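Long-range contacts in glutathione s-transferase S2 (Nilaparvata lugens, PDB 5H5L), which binds glutathione, acts as a sigma-class prostaglandin D synthase and probably conjugates glutathione to electrophilic substrates: residues 86-91 with 149-154; 154-159 with 175-180. All blocks are in the same frame, centred on the assembly; numbering follows the deposited sequence.

In chain order, helix 82-106 comes first, and its early turns meet the start of helix 151-164 in interaction 1. That contact closes a long, largely helical loop that includes helix 111-139. Interaction 2 follows in series and closes a much shorter loop, bringing helix 175-185 back against the next turns of helix 151-164. The two loops neither nest nor cross; the segments share I154, which takes part in neither contact, and the two contacts touch where D153 OD1 packs 3.6 Å from L180 CD2. Helix 151-164 is thus common to both contacts within the all-helical C-terminal domain, held through its first turn by helix 82-106 and just beyond by helix 175-185.

Interaction 1: residues 86-91 with 149-154; sequences LMIDTM and LSWGDI
The contact brings the capping box at the start of helix 151-164 in the glutathione transferase C-terminal domain against helix 82-106, with I88 packed on S150 and W151. Within the box, S150 N donates to D153 OD2 at 2.7 Å, and D153 N returns a weak bond to S150 OG. The two branches of I88 divide the work. With CG1 beside the backbone N (chi1 -62°), I88 CG2 stands anti to that N and approaches the indole obliquely, near its rim, 3.4 Å from W151 NE1, while I88 CD1 rests 3.8 Å from S150 CB. The backbone N of G152 lies 4.0 Å from I88 CG2. At the indole edge, D89 OD1 lies in the ring plane, 3.4 Å from W151 CZ2, with carboxylate and ring planes 55° apart. One water links the two residues, accepting from W151 NE1 at 2.9 Å and donating to D89 OD1 at 3.0 Å, so the buried indole N-H is satisfied. D89 OD1 also bridges R69 of its own chain and D89 OD2 bridges R69 of the second subunit, which probably favours the charged carboxylate. The W151 ring packs on helices 15-25 and 64-75, joining the C-terminal helices to the thioredoxin-like domain.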
ATOM      1  N   LEU B  86      -5.633  -9.529  -7.535  1.00 15.27           N
ATOM      2  CA  LEU B  86      -4.409  -8.861  -7.962  1.00 15.54           C
ATOM      3  C   LEU B  86      -4.731  -7.666  -8.858  1.00 15.83           C
ATOM      4  O   LEU B  86      -4.106  -6.611  -8.752  1.00 13.72           O
ATOM      5  CB  LEU B  86      -3.492  -9.819  -8.697  1.00 11.67           C
ATOM      6  CG  LEU B  86      -2.153  -9.280  -9.195  1.00 17.11           C
ATOM      7  CD1 LEU B  86      -1.295  -8.722  -8.065  1.00  9.47           C
ATOM      8  CD2 LEU B  86      -1.392 -10.392  -9.945  1.00 19.28           C
ATOM      9  N   MET B  87      -5.702  -7.814  -9.744  1.00 12.88           N
ATOM     10  CA  MET B  87      -6.059  -6.726 -10.641  1.00 15.97           C
ATOM     11  C   MET B  87      -6.623  -5.528  -9.892  1.00 11.75           C
ATOM     12  O   MET B  87      -6.420  -4.381 -10.310  1.00 14.64           O
ATOM     13  CB  MET B  87      -7.051  -7.233 -11.684  1.00 18.66           C
ATOM     14  CG  MET B  87      -6.470  -8.319 -12.610  1.00 16.77           C
ATOM     15  SD  MET B  87      -5.095  -7.764 -13.617  1.00 20.05           S
ATOM     16  CE  MET B  87      -3.689  -8.302 -12.640  1.00 17.08           C
ATOM     17  N   ILE B  88      -7.292  -5.755  -8.782  1.00 13.91           N
ATOM     18  CA  ILE B  88      -7.765  -4.656  -7.948  1.00 11.57           C
ATOM     19  C   ILE B  88      -6.599  -4.035  -7.173  1.00 11.79           C
ATOM     20  O   ILE B  88      -6.408  -2.814  -7.174  1.00 11.55           O
ATOM     21  CB  ILE B  88      -8.840  -5.155  -6.968  1.00 12.88           C
ATOM     22  CG1 ILE B  88     -10.093  -5.712  -7.670  1.00 12.99           C
ATOM     23  CG2 ILE B  88      -9.263  -4.023  -6.036  1.00 11.53           C
ATOM     24  CD1 ILE B  88     -10.953  -6.554  -6.682  1.00 14.52           C
ATOM     25  N   ASP B  89      -5.832  -4.889  -6.471  1.00 12.83           N
ATOM     26  CA  ASP B  89      -4.755  -4.466  -5.577  1.00 12.18           C
ATOM     27  C   ASP B  89      -3.701  -3.664  -6.314  1.00 10.45           C
ATOM     28  O   ASP B  89      -3.234  -2.639  -5.802  1.00  9.88           O
ATOM     29  CB  ASP B  89      -4.089  -5.687  -4.920  1.00 11.10           C
ATOM     30  CG  ASP B  89      -4.973  -6.386  -3.893  1.00 13.90           C
ATOM     31  OD1 ASP B  89      -6.049  -5.874  -3.525  1.00 14.86           O
ATOM     32  OD2 ASP B  89      -4.589  -7.500  -3.484  1.00 10.58           O
ATOM     33  N   THR B  90      -3.286  -4.124  -7.513  1.00 11.03           N
ATOM     34  CA  THR B  90      -2.234  -3.410  -8.236  1.00 11.69           C
ATOM     35  C   THR B  90      -2.669  -1.991  -8.597  1.00 11.97           C
ATOM     36  O   THR B  90      -1.878  -1.050  -8.469  1.00 14.59           O
ATOM     37  CB  THR B  90      -1.780  -4.180  -9.491  1.00 17.49           C
ATOM     38  OG1 THR B  90      -0.631  -3.520 -10.035  1.00 19.10           O
ATOM     39  CG2 THR B  90      -2.824  -4.203 -10.532  1.00 13.62           C
ATOM     40  N   MET B  91      -3.920  -1.808  -9.013  1.00 12.87           N
ATOM     41  CA  MET B  91      -4.405  -0.473  -9.355  1.00 12.92           C
ATOM     42  C   MET B  91      -4.466   0.447  -8.141  1.00 13.88           C
ATOM     43  O   MET B  91      -4.121   1.642  -8.226  1.00 11.28           O
ATOM     44  CB  MET B  91      -5.787  -0.565 -10.006  1.00 12.38           C
ATOM     45  CG  MET B  91      -5.789  -1.181 -11.414  1.00 18.46           C
ATOM     46  SD  MET B  91      -4.576  -0.456 -12.544  1.00 19.38           S
ATOM     47  CE  MET B  91      -5.260   1.166 -12.614  1.00 18.54           C
ATOM     48  N   LEU B 149     -17.633  -3.742 -10.461  1.00 18.44           N
ATOM     49  CA  LEU B 149     -17.457  -2.880  -9.298  1.00 23.07           C
ATOM     50  C   LEU B 149     -16.604  -3.565  -8.228  1.00 22.15           C
ATOM     51  O   LEU B 149     -16.829  -4.730  -7.886  1.00 17.76           O
ATOM     52  CB  LEU B 149     -18.812  -2.513  -8.704  1.00 22.31           C
ATOM     53  CG  LEU B 149     -18.755  -1.511  -7.539  1.00 18.51           C
ATOM     54  CD1 LEU B 149     -18.451  -0.113  -8.045  1.00 19.49           C
ATOM     55  CD2 LEU B 149     -20.028  -1.494  -6.766  1.00 30.68           C
ATOM     56  N   SER B 150     -15.630  -2.840  -7.697  1.00 20.39           N
ATOM     57  CA  SER B 150     -14.801  -3.353  -6.623  1.00 18.78           C
ATOM     58  C   SER B 150     -14.662  -2.325  -5.508  1.00 18.97           C
ATOM     59  O   SER B 150     -15.014  -1.153  -5.663  1.00 15.74           O
ATOM     60  CB  SER B 150     -13.415  -3.759  -7.143  1.00 20.64           C
ATOM     61  OG  SER B 150     -12.597  -2.643  -7.475  1.00 14.50           O
ATOM     62  N   TRP B 151     -14.121  -2.785  -4.355  1.00 16.68           N
ATOM     63  CA  TRP B 151     -13.750  -1.856  -3.291  1.00 13.29           C
ATOM     64  C   TRP B 151     -12.732  -0.858  -3.807  1.00 11.64           C
ATOM     65  O   TRP B 151     -12.673   0.280  -3.336  1.00 13.51           O
ATOM     66  CB  TRP B 151     -13.187  -2.624  -2.061  1.00 16.49           C
ATOM     67  CG  TRP B 151     -11.864  -3.282  -2.331  1.00 12.99           C
ATOM     68  CD1 TRP B 151     -11.659  -4.564  -2.783  1.00 13.19           C
ATOM     69  CD2 TRP B 151     -10.570  -2.702  -2.179  1.00 11.18           C
ATOM     70  NE1 TRP B 151     -10.327  -4.812  -2.911  1.00 12.47           N
ATOM     71  CE2 TRP B 151      -9.637  -3.683  -2.548  1.00 13.61           C
ATOM     72  CE3 TRP B 151     -10.106  -1.440  -1.774  1.00 10.32           C
ATOM     73  CZ2 TRP B 151      -8.280  -3.456  -2.525  1.00 11.35           C
ATOM     74  CZ3 TRP B 151      -8.758  -1.207  -1.755  1.00  9.50           C
ATOM     75  CH2 TRP B 151      -7.849  -2.199  -2.138  1.00 10.53           C
ATOM     76  N   GLY B 152     -11.942  -1.260  -4.793  1.00 11.99           N
ATOM     77  CA  GLY B 152     -11.009  -0.341  -5.390  1.00 11.40           C
ATOM     78  C   GLY B 152     -11.685   0.878  -6.010  1.00 13.07           C
ATOM     79  O   GLY B 152     -11.208   2.008  -5.861  1.00 11.36           O
ATOM     80  N   ASP B 153     -12.780   0.660  -6.736  1.00 14.53           N
ATOM     81  CA  ASP B 153     -13.525   1.794  -7.302  1.00 13.80           C
ATOM     82  C   ASP B 153     -13.973   2.757  -6.209  1.00 14.06           C
ATOM     83  O   ASP B 153     -13.891   3.984  -6.355  1.00 14.06           O
ATOM     84  CB  ASP B 153     -14.747   1.281  -8.080  1.00 15.99           C
ATOM     85  CG  ASP B 153     -14.377   0.351  -9.217  1.00 18.01           C
ATOM     86  OD1 ASP B 153     -13.525   0.737 -10.046  1.00 19.74           O
ATOM     87  OD2 ASP B 153     -14.906  -0.789  -9.259  1.00 20.14           O
ATOM     88  N   ILE B 154     -14.455   2.219  -5.103  1.00 12.90           N
ATOM     89  CA  ILE B 154     -14.951   3.047  -4.025  1.00  9.70           C
ATOM     90  C   ILE B 154     -13.823   3.804  -3.354  1.00 15.93           C
ATOM     91  O   ILE B 154     -13.956   4.986  -3.059  1.00 15.72           O
ATOM     92  CB  ILE B 154     -15.749   2.142  -3.079  1.00 14.34           C
ATOM     93  CG1 ILE B 154     -17.031   1.716  -3.829  1.00 23.15           C
ATOM     94  CG2 ILE B 154     -16.109   2.862  -1.801  1.00 20.75           C
ATOM     95  CD1 ILE B 154     -17.831   0.642  -3.145  1.00 25.02           C
TER
HETATM   96  O   HOH W   1      -8.748  -7.202  -3.498  1.00 18.07           O

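Interaction 2: residues 154-159 with 175-180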
ATOM      1  N   ILE B 154     -14.455   2.219  -5.103  1.00 12.90           N
ATOM      2  CA  ILE B 154     -14.951   3.047  -4.025  1.00  9.70           C
ATOM      3  C   ILE B 154     -13.823   3.804  -3.354  1.00 15.93           C
ATOM      4  O   ILE B 154     -13.956   4.986  -3.059  1.00 15.72           O
ATOM      5  CB  ILE B 154     -15.749   2.142  -3.079  1.00 14.34           C
ATOM      6  CG1 ILE B 154     -17.031   1.716  -3.829  1.00 23.15           C
ATOM      7  CG2 ILE B 154     -16.109   2.862  -1.801  1.00 20.75           C
ATOM      8  CD1 ILE B 154     -17.831   0.642  -3.145  1.00 25.02           C
ATOM      9  N   TYR B 155     -12.687   3.151  -3.138  1.00 14.49           N
ATOM     10  CA  TYR B 155     -11.539   3.835  -2.566  1.00 13.25           C
ATOM     11  C   TYR B 155     -11.069   4.956  -3.487  1.00 13.67           C
ATOM     12  O   TYR B 155     -10.840   6.085  -3.051  1.00 16.56           O
ATOM     13  CB  TYR B 155     -10.443   2.791  -2.328  1.00 11.10           C
ATOM     14  CG  TYR B 155      -9.241   3.243  -1.550  1.00 13.52           C
ATOM     15  CD1 TYR B 155      -9.162   3.021  -0.177  1.00 15.18           C
ATOM     16  CD2 TYR B 155      -8.151   3.831  -2.188  1.00 14.18           C
ATOM     17  CE1 TYR B 155      -8.040   3.390   0.547  1.00 16.19           C
ATOM     18  CE2 TYR B 155      -7.038   4.212  -1.470  1.00 18.09           C
ATOM     19  CZ  TYR B 155      -6.997   3.980  -0.092  1.00 15.74           C
ATOM     20  OH  TYR B 155      -5.892   4.364   0.618  1.00 18.24           O
ATOM     21  N   PHE B 156     -10.943   4.648  -4.774  1.00 13.98           N
ATOM     22  CA  PHE B 156     -10.443   5.591  -5.780  1.00 12.64           C
ATOM     23  C   PHE B 156     -11.323   6.847  -5.850  1.00 14.99           C
ATOM     24  O   PHE B 156     -10.834   7.983  -5.718  1.00 18.73           O
ATOM     25  CB  PHE B 156     -10.393   4.812  -7.097  1.00 11.35           C
ATOM     26  CG  PHE B 156      -9.927   5.574  -8.313  1.00 15.57           C
ATOM     27  CD1 PHE B 156      -8.650   6.090  -8.404  1.00 19.75           C
ATOM     28  CD2 PHE B 156     -10.740   5.647  -9.425  1.00 16.92           C
ATOM     29  CE1 PHE B 156      -8.229   6.745  -9.586  1.00 23.21           C
ATOM     30  CE2 PHE B 156     -10.313   6.269 -10.573  1.00 17.16           C
ATOM     31  CZ  PHE B 156      -9.076   6.812 -10.651  1.00 20.12           C
ATOM     32  N   ILE B 157     -12.625   6.656  -6.012  1.00 15.38           N
ATOM     33  CA  ILE B 157     -13.567   7.777  -6.184  1.00 14.10           C
ATOM     34  C   ILE B 157     -13.719   8.590  -4.909  1.00 17.66           C
ATOM     35  O   ILE B 157     -13.772   9.825  -4.948  1.00 18.54           O
ATOM     36  CB  ILE B 157     -14.933   7.247  -6.681  1.00 16.90           C
ATOM     37  CG1 ILE B 157     -14.822   6.612  -8.051  1.00 16.42           C
ATOM     38  CG2 ILE B 157     -15.938   8.387  -6.795  1.00 19.04           C
ATOM     39  CD1 ILE B 157     -14.100   7.490  -9.063  1.00 19.77           C
ATOM     40  N   SER B 158     -13.759   7.931  -3.745  1.00 18.25           N
ATOM     41  CA  SER B 158     -13.904   8.700  -2.513  1.00 11.85           C
ATOM     42  C   SER B 158     -12.721   9.626  -2.317  1.00 19.46           C
ATOM     43  O   SER B 158     -12.892  10.772  -1.888  1.00 18.67           O
ATOM     44  CB  SER B 158     -14.079   7.763  -1.311  1.00 20.61           C
ATOM     45  OG  SER B 158     -12.874   7.068  -1.064  1.00 19.31           O
ATOM     46  N   ILE B 159     -11.505   9.166  -2.662  1.00 14.53           N
ATOM     47  CA  ILE B 159     -10.332  10.005  -2.496  1.00 15.54           C
ATOM     48  C   ILE B 159     -10.236  11.043  -3.616  1.00 26.27           C
ATOM     49  O   ILE B 159      -9.856  12.189  -3.368  1.00 24.96           O
ATOM     50  CB  ILE B 159      -9.077   9.113  -2.382  1.00 20.76           C
ATOM     51  CG1 ILE B 159      -9.138   8.367  -1.028  1.00 21.17           C
ATOM     52  CG2 ILE B 159      -7.808   9.914  -2.491  1.00 23.94           C
ATOM     53  CD1 ILE B 159      -8.070   7.353  -0.801  1.00 27.09           C
ATOM     54  N   GLU B 175     -12.748  11.313 -19.341  1.00 20.01           N
ATOM     55  CA  GLU B 175     -14.114  10.842 -19.549  1.00 23.14           C
ATOM     56  C   GLU B 175     -14.401   9.570 -18.762  1.00 18.99           C
ATOM     57  O   GLU B 175     -15.484   9.420 -18.196  1.00 22.12           O
ATOM     58  CB  GLU B 175     -14.335  10.604 -21.050  1.00 24.91           C
ATOM     59  CG  GLU B 175     -15.612   9.889 -21.459  1.00 45.75           C
ATOM     60  CD  GLU B 175     -15.700   9.636 -22.988  1.00 57.86           C
ATOM     61  OE1 GLU B 175     -14.916  10.244 -23.757  1.00 50.30           O
ATOM     62  OE2 GLU B 175     -16.550   8.815 -23.418  1.00 62.32           O
ATOM     63  N   HIS B 176     -13.466   8.623 -18.749  1.00 20.54           N
ATOM     64  CA  HIS B 176     -13.784   7.346 -18.121  1.00 21.81           C
ATOM     65  C   HIS B 176     -13.624   7.396 -16.603  1.00 16.47           C
ATOM     66  O   HIS B 176     -14.376   6.710 -15.897  1.00 20.67           O
ATOM     67  CB  HIS B 176     -12.949   6.271 -18.786  1.00 24.21           C
ATOM     68  CG  HIS B 176     -13.213   6.187 -20.260  1.00 29.26           C
ATOM     69  ND1 HIS B 176     -12.374   6.736 -21.212  1.00 36.25           N
ATOM     70  CD2 HIS B 176     -14.276   5.697 -20.933  1.00 23.68           C
ATOM     71  CE1 HIS B 176     -12.900   6.555 -22.409  1.00 34.30           C
ATOM     72  NE2 HIS B 176     -14.056   5.931 -22.266  1.00 29.04           N
ATOM     73  N   ILE B 177     -12.698   8.211 -16.082  1.00 16.21           N
ATOM     74  CA  ILE B 177     -12.658   8.464 -14.640  1.00 16.33           C
ATOM     75  C   ILE B 177     -13.948   9.128 -14.186  1.00 23.96           C
ATOM     76  O   ILE B 177     -14.574   8.705 -13.213  1.00 18.02           O
ATOM     77  CB  ILE B 177     -11.424   9.304 -14.269  1.00 19.81           C
ATOM     78  CG1 ILE B 177     -10.155   8.553 -14.625  1.00 17.86           C
ATOM     79  CG2 ILE B 177     -11.443   9.654 -12.802  1.00 20.80           C
ATOM     80  CD1 ILE B 177      -8.866   9.408 -14.351  1.00 17.63           C
ATOM     81  N   LYS B 178     -14.377  10.176 -14.893  1.00 27.72           N
ATOM     82  CA  LYS B 178     -15.578  10.902 -14.484  1.00 22.51           C
ATOM     83  C   LYS B 178     -16.825  10.019 -14.557  1.00 18.56           C
ATOM     84  O   LYS B 178     -17.728  10.138 -13.717  1.00 21.24           O
ATOM     85  CB  LYS B 178     -15.743  12.149 -15.354  1.00 27.44           C
ATOM     86  CG  LYS B 178     -17.013  12.938 -15.098  1.00 32.94           C
ATOM     87  CD  LYS B 178     -16.989  13.589 -13.732  1.00 37.87           C
ATOM     88  CE  LYS B 178     -18.276  14.371 -13.485  1.00 51.14           C
ATOM     89  NZ  LYS B 178     -18.377  14.827 -12.077  1.00 63.70           N
ATOM     90  N   ALA B 179     -16.896   9.145 -15.566  1.00 16.33           N
ATOM     91  CA  ALA B 179     -17.983   8.168 -15.679  1.00 17.12           C
ATOM     92  C   ALA B 179     -18.002   7.171 -14.506  1.00 26.45           C
ATOM     93  O   ALA B 179     -19.072   6.787 -14.021  1.00 20.80           O
ATOM     94  CB  ALA B 179     -17.827   7.403 -16.973  1.00 22.55           C
ATOM     95  N   LEU B 180     -16.832   6.676 -14.088  1.00 21.51           N
ATOM     96  CA  LEU B 180     -16.798   5.829 -12.888  1.00 18.15           C
ATOM     97  C   LEU B 180     -17.201   6.626 -11.655  1.00 15.99           C
ATOM     98  O   LEU B 180     -17.919   6.127 -10.781  1.00 23.79           O
ATOM     99  CB  LEU B 180     -15.403   5.253 -12.733  1.00 15.74           C
ATOM    100  CG  LEU B 180     -15.117   4.336 -11.546  1.00 12.24           C
ATOM    101  CD1 LEU B 180     -16.028   3.102 -11.563  1.00 18.75           C
ATOM    102  CD2 LEU B 180     -13.655   3.993 -11.568  1.00 12.55           C
TER
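This is a buried, purely apolar helix-helix contact inside the C-terminal domain, where segments 154-159 and 175-180 of two helices run nearly perpendicular, at a signed crossing angle of -99°, their axes 10.8 Å apart at the closest. Across the two segments F156 and I157 meet I177 and L180. L180 touches both residues of the first helix: L180 CD2 comes to the edge of the F156 ring, near the ring plane and 4.0 Å from F156 CD2, and L180 CG lies 4.1 Å from I157 CD1. The phenyl group gets there because its CG stands anti to the backbone N (chi1 179°), carrying the ring toward helix 175-185; I177 CG2 approaches it obliquely, 4.2 Å from F156 CE2. I157 folds its CD1 across to the backbone of the other helix as well, I157 CD1 lying 4.1 Å from L180 C, and also packs on N181, V184 and V185, farther along the same helix. Elsewhere F156 meets F95 edge-to-face, and I177 and L180 rest on helix 111-139. With no hydrogen bond across the two segments, their hold on each other depends on the fit of branched aliphatic chains and one aromatic ring, and hence on hydrophobic burial.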